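Local coordinates for protein alpha-L-rhamnosidase (Streptomyces avermitilis, PDB 3W5M) that releases terminal alpha-L-rhamnose from citrus flavonoids such as naringin, rutin and hesperidin and from gum arabic, and binds L-rhamnose through a calcium-dependent module, at residues Val944-Pro949 / Glu991-Ala996; Ile644-Pro649 / Gly850-Pro855; Val163-Asp168 / Gly218-Ala223; Lys258-Glu263 / Ser276-Ala281. All blocks are in the same frame, centred on the assembly; numbering follows the deposited sequence.

Contact 1: residues Val944-Pro949 / Glu991-Ala996; sequences VIRPRP and EVWIPA
Val944 and Ile945 pair in parallel with Glu991 and Val992, held by nearly straight backbone bonds from Ile945 N to Glu991 O (2.8 Å) and from Trp993 N to Ile945 O (2.9 Å). Beyond Ile945 the first chain leaves the strand, and Arg946 lays its extended side chain over one face of the Trp993 indole. Its guanidinium is stacked on the six-membered ring with the planes 10° apart, a cation-pi contact with CZ 3.7 Å from that ring's centroid; nearer the backbone, CD makes a CH-pi contact with the five-membered ring. The other guanidinium face meets Arg948 NH2, while Arg946 NH2 is salt-bridged to Asp1014, which probably offsets some of the charge between the two arginines. Trp993 NE1 donates, nearly in the indole plane, to Glu991 OE1 (2.8 Å), met from above the carboxylate plane; with the arginine over its face, this helps to hold the ring's rotation. Val944 CG1, anti to the backbone N (chi1 179°), lies 4.0 Å from Trp993 NE1. On the other face of the sheet Ile945 CB meets Val992 CG2 at 4.2 Å, and farther along Pro949 CD rests near Pro995 CG. In the C-terminal beta domain, strand 989-995 runs between 942-945 and 1016-1021: Trp993 also touches Cys1016 and Val1018, whereas Ile945 and Val992 face strands 965-974, 977-984 and 1024-1030 of the second sheet.

Contact 2: residues Ile644-Pro649 / Gly850-Pro855; sequences INVFAP and GFLGTP
Phe851, the first residue of 850-855 to meet helix 641-654, does so mainly through its backbone: its carbonyl O lies 3.4 Å from Val646 CG1 and 3.7 Å from Val646 CB. Across the contact this oxygen meets only the valine's apolar carbons, and although buried it has no hydrogen-bonding partner in the model. Phe851's ring turns to aromatic neighbours, packing edge-to-face with Trp747 and Tyr919, and its side chain comes about 4 Å from that of Asp643, a rhamnose-binding residue. Leu852 follows, sending CD2 across Val646 at about a right angle to touch CG1 at 4.0 Å; the same methyl lies 4.1 Å from Asn645 ND2. That amide is pinned by Thr701 at OD1 and by Gly694 O and Tyr763 at ND2, leaving the leucine to pack against a group whose rotation is already set. The next turn is closed by Thr854, whose N and OG1 both donate to Gly850 O, the hydroxyl at 2.8 Å. Pro855 completes the contact, its CG 3.8 Å from Val646 CB and its CB 3.8 Å from Val646 O. Val646 is thus enclosed by three residues, CG1 standing beside its own backbone N (chi1 -46°) to face Phe851 and Leu852. The contact joins helix 641-654 to the start of helix 854-863 inside the (alpha/alpha)6-barrel, with Trp695 of the rhamnose site beside Leu852 and helices 607-622, 658-671 and 698-710 packed around the first helix.

Contact 3: residues Val163-Asp168 / Gly218-Ala223; sequences VDLPDD and GNNTLA
Val163 and Asn220 form an antiparallel hydrogen-bonded pair, Val163 N reaching Asn220 O at 2.9 Å. Leu165 and Gly218 form another, with Leu165 N meeting Gly218 O from above its carbonyl plane (2.8 Å). Between them, Asp164 and Asn219 are a non-hydrogen-bonded pair. The tight side is buried: Leu165 CD1 presses against the Asn220 amide, 3.4 Å from ND2, and Val163 CG2 touches Leu222 CD1 at 4.0 Å. Asn220 CG stands beside its backbone N (chi1 -69°), turning ND2 back toward the start of its strand, where it donates weakly to Gly218 O, and to His216 O just before it. A leucine at Asn220 would probably leave His216 O without this donor and allow the turn before the strand to shift. On the exposed side, Asp164 and Asn219 merely brush, ND2 lying 3.5 Å from Asp164 CB with carboxylate and amide planes 62° apart. Asp164 OD1 instead lies over Gly218, 3.1 Å from CA, where the backbone angles would jam a beta carbon against the preceding carbonyl. Leu165 and Leu222 reach Leu242 and Leu240 of strand 235-244, so the buried face belongs to the core between the two antiparallel sheets of the CBM67 beta-jelly roll.

Contact 4: residues Lys258-Glu263 / Ser276-Ala281; sequences KSTDHE and SGWPAA
Lys258 NZ donates to Trp278 O at 2.8 Å, in the carbonyl plane, and Ser259 N makes an almost straight bond to Pro279 O (2.8 Å). Two kinks in the lysine side chain (chi2 -64°, chi4 84°) bring the ammonium back over the loop, where NZ also bonds to Asp275 O. Pro279 O is approached by Lys258 CA as well, in a CA-H...O contact. Outward from these bonds, Thr260 lies on one face of the Trp278 indole: CG2 makes a CH-pi contact 3.6 Å from the centroid of the six-membered ring, 16° off its normal. Lys258's carbonyl group lies at the edge of that ring, and Trp278 CB packs 3.4 Å from Ser259 O. An alanine at Trp278 would remove the indole and is likely to leave Thr260 CG2 without its aromatic surface and open a gap over strand 258-260. Pro279 CD comes 3.1 Å from Ser259 O. Ser259 CB faces Ala281 CA at 4.0 Å, while its OG bonds to Trp158 O of strand 156-165. Lys258 and Thr260 pair with that strand through their backbones. The lysine ammonium is thus held by main-chain oxygens, those of Trp278 and Asp275, so that the loop is fixed to the outermost strand of the sheet mainly through backbone acceptors and the packing of indole on threonine.

Overall arrangement
From the N terminus, contact 3 comes first, closing the excursion between 168 and 218 that includes strands of both CBM67 sheets. Contact 4 follows within the same module, closing a short loop of twelve residues; its strand 258-260 neighbours strand 156-165 of contact 3, and the two centres lie 20 Å apart. Much later, contact 2 closes a long, largely helical stretch of 200 residues within the catalytic barrel. Contact 1 then closes a span of beta strands in the C-terminal domain, its centre 25 Å from that of contact 2. All four run in series, none nesting or crossing; contacts 1 and 3 lie on opposite sides of the chain's centre, about 84 Å apart between centres.

Contact 1: residues Val944-Pro949 / Glu991-Ala996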
loop_
_atom_site.group_PDB
_atom_site.type_symbol
_atom_site.label_atom_id
_atom_site.label_comp_id
_atom_site.label_asym_id
_atom_site.label_seq_id
_atom_site.Cartn_x
_atom_site.Cartn_y
_atom_site.Cartn_z
ATOM N N VAL A 944 -26.605 15.644 -5.206
ATOM C CA VAL A 944 -27.093 16.728 -4.346
ATOM C C VAL A 944 -26.027 17.819 -4.302
ATOM O O VAL A 944 -24.877 17.569 -3.892
ATOM C CB VAL A 944 -27.417 16.253 -2.920
ATOM C CG1 VAL A 944 -27.889 17.424 -2.068
ATOM C CG2 VAL A 944 -28.449 15.136 -2.921
ATOM N N ILE A 945 -26.401 19.006 -4.777
ATOM C CA ILE A 945 -25.545 20.179 -4.791
ATOM C C ILE A 945 -26.017 21.153 -3.723
ATOM O O ILE A 945 -26.942 21.960 -3.939
ATOM C CB ILE A 945 -25.483 20.809 -6.193
ATOM C CG1 ILE A 945 -24.935 19.752 -7.174
ATOM C CG2 ILE A 945 -24.675 22.089 -6.177
ATOM C CD1 ILE A 945 -24.857 20.172 -8.622
ATOM N N ARG A 946 -25.359 21.071 -2.572
ATOM C CA ARG A 946 -25.764 21.818 -1.386
ATOM C C ARG A 946 -24.530 22.456 -0.707
ATOM O O ARG A 946 -24.106 22.000 0.360
ATOM C CB ARG A 946 -26.542 20.897 -0.443
ATOM C CG ARG A 946 -27.163 21.629 0.733
ATOM C CD ARG A 946 -28.055 20.749 1.585
ATOM N NE ARG A 946 -28.750 21.605 2.540
ATOM C CZ ARG A 946 -29.667 21.208 3.414
ATOM N NH1 ARG A 946 -30.030 19.931 3.489
ATOM N NH2 ARG A 946 -30.217 22.109 4.222
ATOM N N PRO A 947 -23.934 23.479 -1.359
ATOM C CA PRO A 947 -22.844 24.221 -0.728
ATOM C C PRO A 947 -23.392 24.978 0.480
ATOM O O PRO A 947 -24.460 25.604 0.387
ATOM C CB PRO A 947 -22.397 25.199 -1.819
ATOM C CG PRO A 947 -23.553 25.303 -2.766
ATOM C CD PRO A 947 -24.181 23.948 -2.737
ATOM N N ARG A 948 -22.686 24.893 1.604
ATOM C CA ARG A 948 -23.072 25.625 2.787
ATOM C C ARG A 948 -21.960 26.581 3.193
ATOM O O ARG A 948 -21.107 26.205 3.997
ATOM C CB ARG A 948 -23.372 24.655 3.927
ATOM C CG ARG A 948 -24.442 23.622 3.625
ATOM C CD ARG A 948 -24.251 22.448 4.546
ATOM N NE ARG A 948 -25.387 21.527 4.611
ATOM C CZ ARG A 948 -26.426 21.678 5.427
ATOM N NH1 ARG A 948 -26.501 22.737 6.218
ATOM N NH2 ARG A 948 -27.389 20.773 5.452
ATOM N N PRO A 949 -21.973 27.821 2.660
ATOM C CA PRO A 949 -20.981 28.827 3.046
ATOM C C PRO A 949 -20.989 29.029 4.556
ATOM O O PRO A 949 -22.004 28.766 5.215
ATOM C CB PRO A 949 -21.459 30.096 2.332
ATOM C CG PRO A 949 -22.342 29.610 1.231
ATOM C CD PRO A 949 -23.022 28.410 1.808
ATOM N N GLU A 991 -30.210 17.904 -7.495
ATOM C CA GLU A 991 -31.017 18.708 -6.594
ATOM C C GLU A 991 -30.118 19.810 -6.059
ATOM O O GLU A 991 -29.104 19.533 -5.442
ATOM C CB GLU A 991 -31.521 17.845 -5.469
ATOM C CG GLU A 991 -32.350 18.583 -4.443
ATOM C CD GLU A 991 -32.715 17.675 -3.292
ATOM O OE1 GLU A 991 -31.855 17.480 -2.394
ATOM O OE2 GLU A 991 -33.850 17.149 -3.300
ATOM N N VAL A 992 -30.488 21.060 -6.317
ATOM C CA VAL A 992 -29.637 22.194 -6.012
ATOM C C VAL A 992 -30.290 23.001 -4.894
ATOM O O VAL A 992 -31.493 23.256 -4.936
ATOM C CB VAL A 992 -29.408 23.060 -7.258
ATOM C CG1 VAL A 992 -28.479 24.231 -6.958
ATOM C CG2 VAL A 992 -28.821 22.210 -8.382
ATOM N N TRP A 993 -29.495 23.348 -3.884
ATOM C CA TRP A 993 -29.945 24.166 -2.752
ATOM C C TRP A 993 -29.203 25.485 -2.778
ATOM O O TRP A 993 -27.969 25.500 -2.715
ATOM C CB TRP A 993 -29.636 23.475 -1.441
ATOM C CG TRP A 993 -30.272 22.166 -1.275
ATOM C CD1 TRP A 993 -30.102 21.057 -2.062
ATOM C CD2 TRP A 993 -31.180 21.785 -0.231
ATOM N NE1 TRP A 993 -30.852 20.009 -1.574
ATOM C CE2 TRP A 993 -31.525 20.426 -0.454
ATOM C CE3 TRP A 993 -31.740 22.459 0.865
ATOM C CZ2 TRP A 993 -32.403 19.727 0.381
ATOM C CZ3 TRP A 993 -32.617 21.765 1.693
ATOM C CH2 TRP A 993 -32.939 20.407 1.445
ATOM N N ILE A 994 -29.941 26.591 -2.875
ATOM C CA ILE A 994 -29.323 27.912 -2.944
ATOM C C ILE A 994 -29.769 28.741 -1.747
ATOM O O ILE A 994 -30.942 29.107 -1.686
ATOM C CB ILE A 994 -29.736 28.672 -4.226
ATOM C CG1 ILE A 994 -29.577 27.798 -5.468
ATOM C CG2 ILE A 994 -28.950 29.976 -4.362
ATOM C CD1 ILE A 994 -28.141 27.627 -5.912
ATOM N N PRO A 995 -28.850 29.033 -0.790
ATOM C CA PRO A 995 -29.229 29.877 0.351
ATOM C C PRO A 995 -29.796 31.212 -0.122
ATOM O O PRO A 995 -29.207 31.877 -0.996
ATOM C CB PRO A 995 -27.909 30.067 1.130
ATOM C CG PRO A 995 -26.823 29.547 0.239
ATOM C CD PRO A 995 -27.474 28.521 -0.648
ATOM N N ALA A 996 -30.959 31.568 0.419
ATOM C CA ALA A 996 -31.645 32.795 0.025
ATOM C C ALA A 996 -32.490 33.355 1.160
ATOM O O ALA A 996 -33.282 32.622 1.764
ATOM C CB ALA A 996 -32.507 32.554 -1.210
#

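Contact 2: residues Ile644-Pro649 / Gly850-Pro855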
loop_
_atom_site.group_PDB
_atom_site.type_symbol
_atom_site.label_atom_id
_atom_site.label_comp_id
_atom_site.label_asym_id
_atom_site.label_seq_id
_atom_site.Cartn_x
_atom_site.Cartn_y
_atom_site.Cartn_z
ATOM N N ILE A 644 -9.026 1.849 6.715
ATOM C CA ILE A 644 -9.721 2.005 5.441
ATOM C C ILE A 644 -11.247 2.128 5.636
ATOM O O ILE A 644 -11.915 2.865 4.894
ATOM C CB ILE A 644 -9.292 0.949 4.371
ATOM C CG1 ILE A 644 -9.812 1.341 2.975
ATOM C CG2 ILE A 644 -9.758 -0.455 4.748
ATOM C CD1 ILE A 644 -9.395 2.732 2.492
ATOM N N ASN A 645 -11.777 1.467 6.660
ATOM C CA ASN A 645 -13.173 1.665 7.079
ATOM C C ASN A 645 -13.450 3.151 7.210
ATOM O O ASN A 645 -14.345 3.672 6.565
ATOM C CB ASN A 645 -13.466 0.970 8.417
ATOM C CG ASN A 645 -14.744 1.470 9.080
ATOM O OD1 ASN A 645 -15.737 1.768 8.400
ATOM N ND2 ASN A 645 -14.723 1.581 10.415
ATOM N N VAL A 646 -12.667 3.853 8.021
ATOM C CA VAL A 646 -12.954 5.267 8.240
ATOM C C VAL A 646 -12.689 6.160 7.013
ATOM O O VAL A 646 -13.391 7.147 6.802
ATOM C CB VAL A 646 -12.285 5.799 9.541
ATOM C CG1 VAL A 646 -12.511 4.827 10.702
ATOM C CG2 VAL A 646 -10.803 6.032 9.364
ATOM N N PHE A 647 -11.686 5.807 6.206
ATOM C CA PHE A 647 -11.236 6.671 5.118
ATOM C C PHE A 647 -11.877 6.417 3.746
ATOM O O PHE A 647 -11.810 7.294 2.873
ATOM C CB PHE A 647 -9.701 6.622 5.008
ATOM C CG PHE A 647 -9.119 7.619 4.039
ATOM C CD1 PHE A 647 -9.142 8.995 4.344
ATOM C CD2 PHE A 647 -8.525 7.209 2.845
ATOM C CE1 PHE A 647 -8.575 9.925 3.487
ATOM C CE2 PHE A 647 -7.983 8.153 1.968
ATOM C CZ PHE A 647 -7.997 9.509 2.290
ATOM N N ALA A 648 -12.508 5.255 3.559
ATOM C CA ALA A 648 -13.012 4.886 2.224
ATOM C C ALA A 648 -13.883 5.930 1.518
ATOM O O ALA A 648 -13.665 6.205 0.355
ATOM C CB ALA A 648 -13.669 3.512 2.218
ATOM N N PRO A 649 -14.875 6.530 2.215
ATOM C CA PRO A 649 -15.693 7.513 1.509
ATOM C C PRO A 649 -14.898 8.719 1.003
ATOM O O PRO A 649 -15.164 9.205 -0.075
ATOM C CB PRO A 649 -16.721 7.920 2.566
ATOM C CG PRO A 649 -16.827 6.698 3.416
ATOM C CD PRO A 649 -15.398 6.266 3.564
ATOM N N GLY A 850 -11.288 10.259 18.365
ATOM C CA GLY A 850 -10.255 9.392 17.726
ATOM C C GLY A 850 -10.620 8.897 16.315
ATOM O O GLY A 850 -11.384 9.552 15.604
ATOM N N PHE A 851 -10.074 7.735 15.931
ATOM C CA PHE A 851 -10.251 7.177 14.581
ATOM C C PHE A 851 -11.679 6.967 14.133
ATOM O O PHE A 851 -11.999 7.246 12.981
ATOM C CB PHE A 851 -9.496 5.843 14.425
ATOM C CG PHE A 851 -8.035 6.020 14.077
ATOM C CD1 PHE A 851 -7.332 7.158 14.488
ATOM C CD2 PHE A 851 -7.371 5.062 13.338
ATOM C CE1 PHE A 851 -5.987 7.339 14.166
ATOM C CE2 PHE A 851 -6.020 5.223 13.013
ATOM C CZ PHE A 851 -5.327 6.363 13.434
ATOM N N LEU A 852 -12.521 6.489 15.044
ATOM C CA LEU A 852 -13.893 6.099 14.707
ATOM C C LEU A 852 -14.889 7.259 14.764
ATOM O O LEU A 852 -15.804 7.341 13.935
ATOM C CB LEU A 852 -14.347 4.973 15.616
ATOM C CG LEU A 852 -13.666 3.622 15.496
ATOM C CD1 LEU A 852 -14.349 2.681 16.478
ATOM C CD2 LEU A 852 -13.772 3.104 14.066
ATOM N N GLY A 853 -14.697 8.147 15.737
ATOM C CA GLY A 853 -15.482 9.377 15.841
ATOM C C GLY A 853 -15.196 10.451 14.822
ATOM O O GLY A 853 -16.122 11.100 14.345
ATOM N N THR A 854 -13.924 10.663 14.472
ATOM C CA THR A 854 -13.556 11.783 13.596
ATOM C C THR A 854 -14.240 11.844 12.215
ATOM O O THR A 854 -14.660 12.912 11.811
ATOM C CB THR A 854 -12.018 11.924 13.460
ATOM O OG1 THR A 854 -11.477 12.190 14.761
ATOM C CG2 THR A 854 -11.615 13.074 12.496
ATOM N N PRO A 855 -14.334 10.702 11.489
ATOM C CA PRO A 855 -14.914 10.774 10.143
ATOM C C PRO A 855 -16.385 11.174 10.146
ATOM O O PRO A 855 -16.869 11.709 9.154
ATOM C CB PRO A 855 -14.756 9.337 9.617
ATOM C CG PRO A 855 -14.699 8.488 10.812
ATOM C CD PRO A 855 -14.005 9.316 11.863
#

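Contact 3: residues Val163-Asp168 / Gly218-Ala223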
loop_
_atom_site.group_PDB
_atom_site.type_symbol
_atom_site.label_atom_id
_atom_site.label_comp_id
_atom_site.label_asym_id
_atom_site.label_seq_id
_atom_site.Cartn_x
_atom_site.Cartn_y
_atom_site.Cartn_z
ATOM N N VAL A 163 44.336 -19.657 12.504
ATOM C CA VAL A 163 44.104 -20.576 11.369
ATOM C C VAL A 163 44.961 -20.228 10.160
ATOM O O VAL A 163 45.175 -19.049 9.856
ATOM C CB VAL A 163 42.624 -20.590 10.926
ATOM C CG1 VAL A 163 41.810 -21.447 11.871
ATOM C CG2 VAL A 163 42.038 -19.179 10.784
ATOM N N ASP A 164 45.429 -21.269 9.475
ATOM C CA ASP A 164 46.292 -21.145 8.310
ATOM C C ASP A 164 45.382 -21.206 7.079
ATOM O O ASP A 164 44.801 -22.247 6.763
ATOM C CB ASP A 164 47.319 -22.289 8.306
ATOM C CG ASP A 164 48.452 -22.077 7.307
ATOM O OD1 ASP A 164 48.415 -21.112 6.527
ATOM O OD2 ASP A 164 49.406 -22.889 7.305
ATOM N N LEU A 165 45.239 -20.077 6.400
ATOM C CA LEU A 165 44.300 -19.979 5.275
ATOM C C LEU A 165 45.020 -20.211 3.945
ATOM O O LEU A 165 46.207 -19.928 3.846
ATOM C CB LEU A 165 43.612 -18.612 5.284
ATOM C CG LEU A 165 42.925 -18.221 6.605
ATOM C CD1 LEU A 165 42.168 -16.920 6.421
ATOM C CD2 LEU A 165 41.980 -19.329 7.079
ATOM N N PRO A 166 44.288 -20.707 2.913
ATOM C CA PRO A 166 44.962 -21.082 1.667
ATOM C C PRO A 166 45.381 -19.880 0.830
ATOM O O PRO A 166 44.984 -18.727 1.098
ATOM C CB PRO A 166 43.897 -21.903 0.922
ATOM C CG PRO A 166 42.594 -21.405 1.447
ATOM C CD PRO A 166 42.841 -21.008 2.879
ATOM N N ASP A 167 46.194 -20.151 -0.182
ATOM C CA ASP A 167 46.588 -19.136 -1.140
ATOM C C ASP A 167 45.464 -18.750 -2.098
ATOM O O ASP A 167 44.495 -19.502 -2.279
ATOM C CB ASP A 167 47.784 -19.642 -1.955
ATOM C CG ASP A 167 49.007 -19.918 -1.098
ATOM O OD1 ASP A 167 49.238 -19.204 -0.104
ATOM O OD2 ASP A 167 49.755 -20.854 -1.421
ATOM N N ASP A 168 45.603 -17.574 -2.719
ATOM C CA ASP A 168 44.722 -17.148 -3.818
ATOM C C ASP A 168 43.257 -17.032 -3.417
ATOM O O ASP A 168 42.368 -17.485 -4.129
ATOM C CB ASP A 168 44.880 -18.073 -5.030
ATOM C CG ASP A 168 46.271 -17.986 -5.651
ATOM O OD1 ASP A 168 46.909 -16.901 -5.582
ATOM O OD2 ASP A 168 46.734 -19.011 -6.192
ATOM N N GLY A 218 47.930 -17.793 4.812
ATOM C CA GLY A 218 48.802 -18.063 5.952
ATOM C C GLY A 218 48.030 -17.878 7.242
ATOM O O GLY A 218 46.795 -17.883 7.240
ATOM N N ASN A 219 48.750 -17.710 8.346
ATOM C CA ASN A 219 48.111 -17.623 9.667
ATOM C C ASN A 219 47.341 -16.317 9.874
ATOM O O ASN A 219 47.868 -15.231 9.635
ATOM C CB ASN A 219 49.156 -17.764 10.780
ATOM C CG ASN A 219 49.769 -19.155 10.867
ATOM O OD1 ASN A 219 50.939 -19.287 11.221
ATOM N ND2 ASN A 219 48.982 -20.196 10.596
ATOM N N ASN A 220 46.097 -16.428 10.337
ATOM C CA ASN A 220 45.241 -15.280 10.645
ATOM C C ASN A 220 44.728 -15.592 12.046
ATOM O O ASN A 220 44.376 -16.750 12.304
ATOM C CB ASN A 220 44.000 -15.232 9.749
ATOM C CG ASN A 220 44.291 -14.901 8.296
ATOM O OD1 ASN A 220 43.744 -13.931 7.770
ATOM N ND2 ASN A 220 45.099 -15.721 7.627
ATOM N N THR A 221 44.650 -14.584 12.908
ATOM C CA THR A 221 44.157 -14.764 14.269
ATOM C C THR A 221 42.748 -14.207 14.378
ATOM O O THR A 221 42.504 -13.040 14.090
ATOM C CB THR A 221 45.096 -14.082 15.257
ATOM O OG1 THR A 221 46.405 -14.664 15.129
ATOM C CG2 THR A 221 44.595 -14.252 16.698
ATOM N N LEU A 222 41.804 -15.062 14.760
ATOM C CA LEU A 222 40.419 -14.652 14.967
ATOM C C LEU A 222 40.256 -14.580 16.469
ATOM O O LEU A 222 40.826 -15.405 17.201
ATOM C CB LEU A 222 39.451 -15.705 14.381
ATOM C CG LEU A 222 39.856 -16.210 12.980
ATOM C CD1 LEU A 222 38.978 -17.351 12.521
ATOM C CD2 LEU A 222 39.780 -15.051 11.985
ATOM N N ALA A 223 39.510 -13.584 16.929
ATOM C CA ALA A 223 39.272 -13.424 18.356
ATOM C C ALA A 223 37.864 -12.953 18.580
ATOM O O ALA A 223 37.337 -12.104 17.838
ATOM C CB ALA A 223 40.289 -12.445 18.958
#

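Contact 4: residues Lys258-Glu263 / Ser276-Ala281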
loop_
_atom_site.group_PDB
_atom_site.type_symbol
_atom_site.label_atom_id
_atom_site.label_comp_id
_atom_site.label_asym_id
_atom_site.label_seq_id
_atom_site.Cartn_x
_atom_site.Cartn_y
_atom_site.Cartn_z
ATOM N N LYS A 258 40.594 -21.668 21.501
ATOM C CA LYS A 258 40.964 -21.543 22.915
ATOM C C LYS A 258 40.004 -20.574 23.565
ATOM O O LYS A 258 39.540 -19.640 22.912
ATOM C CB LYS A 258 42.397 -21.018 23.067
ATOM C CG LYS A 258 43.489 -21.971 22.623
ATOM C CD LYS A 258 43.504 -23.229 23.493
ATOM C CE LYS A 258 44.876 -23.899 23.522
ATOM N NZ LYS A 258 45.788 -23.304 24.537
ATOM N N SER A 259 39.707 -20.782 24.852
ATOM C CA SER A 259 38.828 -19.889 25.584
ATOM C C SER A 259 39.365 -19.534 26.968
ATOM O O SER A 259 40.123 -20.307 27.546
ATOM C CB SER A 259 37.423 -20.498 25.714
ATOM O OG SER A 259 36.581 -19.542 26.389
ATOM N N THR A 260 38.963 -18.377 27.495
ATOM C CA THR A 260 39.284 -18.050 28.891
ATOM C C THR A 260 38.126 -17.389 29.595
ATOM O O THR A 260 37.311 -16.741 28.942
ATOM C CB THR A 260 40.552 -17.183 29.035
ATOM O OG1 THR A 260 40.948 -17.163 30.411
ATOM C CG2 THR A 260 40.318 -15.747 28.523
ATOM N N ASP A 261 38.065 -17.565 30.919
ATOM C CA ASP A 261 37.046 -16.935 31.766
ATOM C C ASP A 261 37.532 -15.781 32.655
ATOM O O ASP A 261 36.785 -15.330 33.525
ATOM C CB ASP A 261 36.332 -17.991 32.639
ATOM C CG ASP A 261 37.289 -18.737 33.608
ATOM O OD1 ASP A 261 38.532 -18.629 33.485
ATOM O OD2 ASP A 261 36.786 -19.475 34.500
ATOM N N HIS A 262 38.773 -15.323 32.468
ATOM C CA HIS A 262 39.277 -14.136 33.186
ATOM C C HIS A 262 39.652 -13.135 32.125
ATOM O O HIS A 262 40.367 -13.494 31.170
ATOM C CB HIS A 262 40.523 -14.466 34.026
ATOM C CG HIS A 262 40.314 -15.586 34.992
ATOM N ND1 HIS A 262 39.539 -15.454 36.126
ATOM C CD2 HIS A 262 40.767 -16.864 34.988
ATOM C CE1 HIS A 262 39.520 -16.604 36.780
ATOM N NE2 HIS A 262 40.258 -17.475 36.112
ATOM N N GLU A 263 39.178 -11.900 32.276
ATOM C CA GLU A 263 39.498 -10.845 31.332
ATOM C C GLU A 263 40.997 -10.826 30.961
ATOM O O GLU A 263 41.854 -10.677 31.840
ATOM C CB GLU A 263 39.069 -9.486 31.845
ATOM C CG GLU A 263 39.201 -8.440 30.750
ATOM C CD GLU A 263 38.888 -7.045 31.219
ATOM O OE1 GLU A 263 38.102 -6.913 32.181
ATOM O OE2 GLU A 263 39.426 -6.085 30.619
ATOM N N SER A 276 48.598 -19.910 25.298
ATOM C CA SER A 276 48.934 -21.320 25.467
ATOM C C SER A 276 48.368 -21.909 26.780
ATOM O O SER A 276 48.128 -23.115 26.844
ATOM C CB SER A 276 50.435 -21.590 25.267
ATOM O OG SER A 276 51.191 -21.024 26.304
ATOM N N GLY A 277 48.101 -21.061 27.771
ATOM C CA GLY A 277 47.484 -21.480 29.046
ATOM C C GLY A 277 45.959 -21.489 29.064
ATOM O O GLY A 277 45.349 -21.835 30.083
ATOM N N TRP A 278 45.321 -21.102 27.952
ATOM C CA TRP A 278 43.843 -21.065 27.845
ATOM C C TRP A 278 43.351 -22.490 27.520
ATOM O O TRP A 278 43.918 -23.143 26.647
ATOM C CB TRP A 278 43.412 -20.143 26.687
ATOM C CG TRP A 278 43.564 -18.640 26.889
ATOM C CD1 TRP A 278 44.390 -17.987 27.770
ATOM C CD2 TRP A 278 42.881 -17.627 26.152
ATOM N NE1 TRP A 278 44.239 -16.631 27.641
ATOM C CE2 TRP A 278 43.330 -16.383 26.638
ATOM C CE3 TRP A 278 41.930 -17.656 25.106
ATOM C CZ2 TRP A 278 42.853 -15.162 26.131
ATOM C CZ3 TRP A 278 41.444 -16.462 24.598
ATOM C CH2 TRP A 278 41.905 -15.213 25.123
ATOM N N PRO A 279 42.302 -22.984 28.205
ATOM C CA PRO A 279 41.739 -24.286 27.845
ATOM C C PRO A 279 41.043 -24.253 26.495
ATOM O O PRO A 279 40.705 -23.164 25.992
ATOM C CB PRO A 279 40.675 -24.525 28.927
ATOM C CG PRO A 279 40.391 -23.187 29.512
ATOM C CD PRO A 279 41.629 -22.375 29.366
ATOM N N ALA A 280 40.812 -25.423 25.906
ATOM C CA ALA A 280 40.016 -25.511 24.686
ATOM C C ALA A 280 38.579 -25.054 24.963
ATOM O O ALA A 280 38.036 -25.325 26.041
ATOM C CB ALA A 280 39.993 -26.943 24.161
ATOM N N ALA A 281 37.970 -24.365 23.994
ATOM C CA ALA A 281 36.552 -24.077 24.047
ATOM C C ALA A 281 35.763 -25.391 24.090
ATOM O O ALA A 281 36.229 -26.423 23.584
ATOM C CB ALA A 281 36.121 -23.231 22.852
#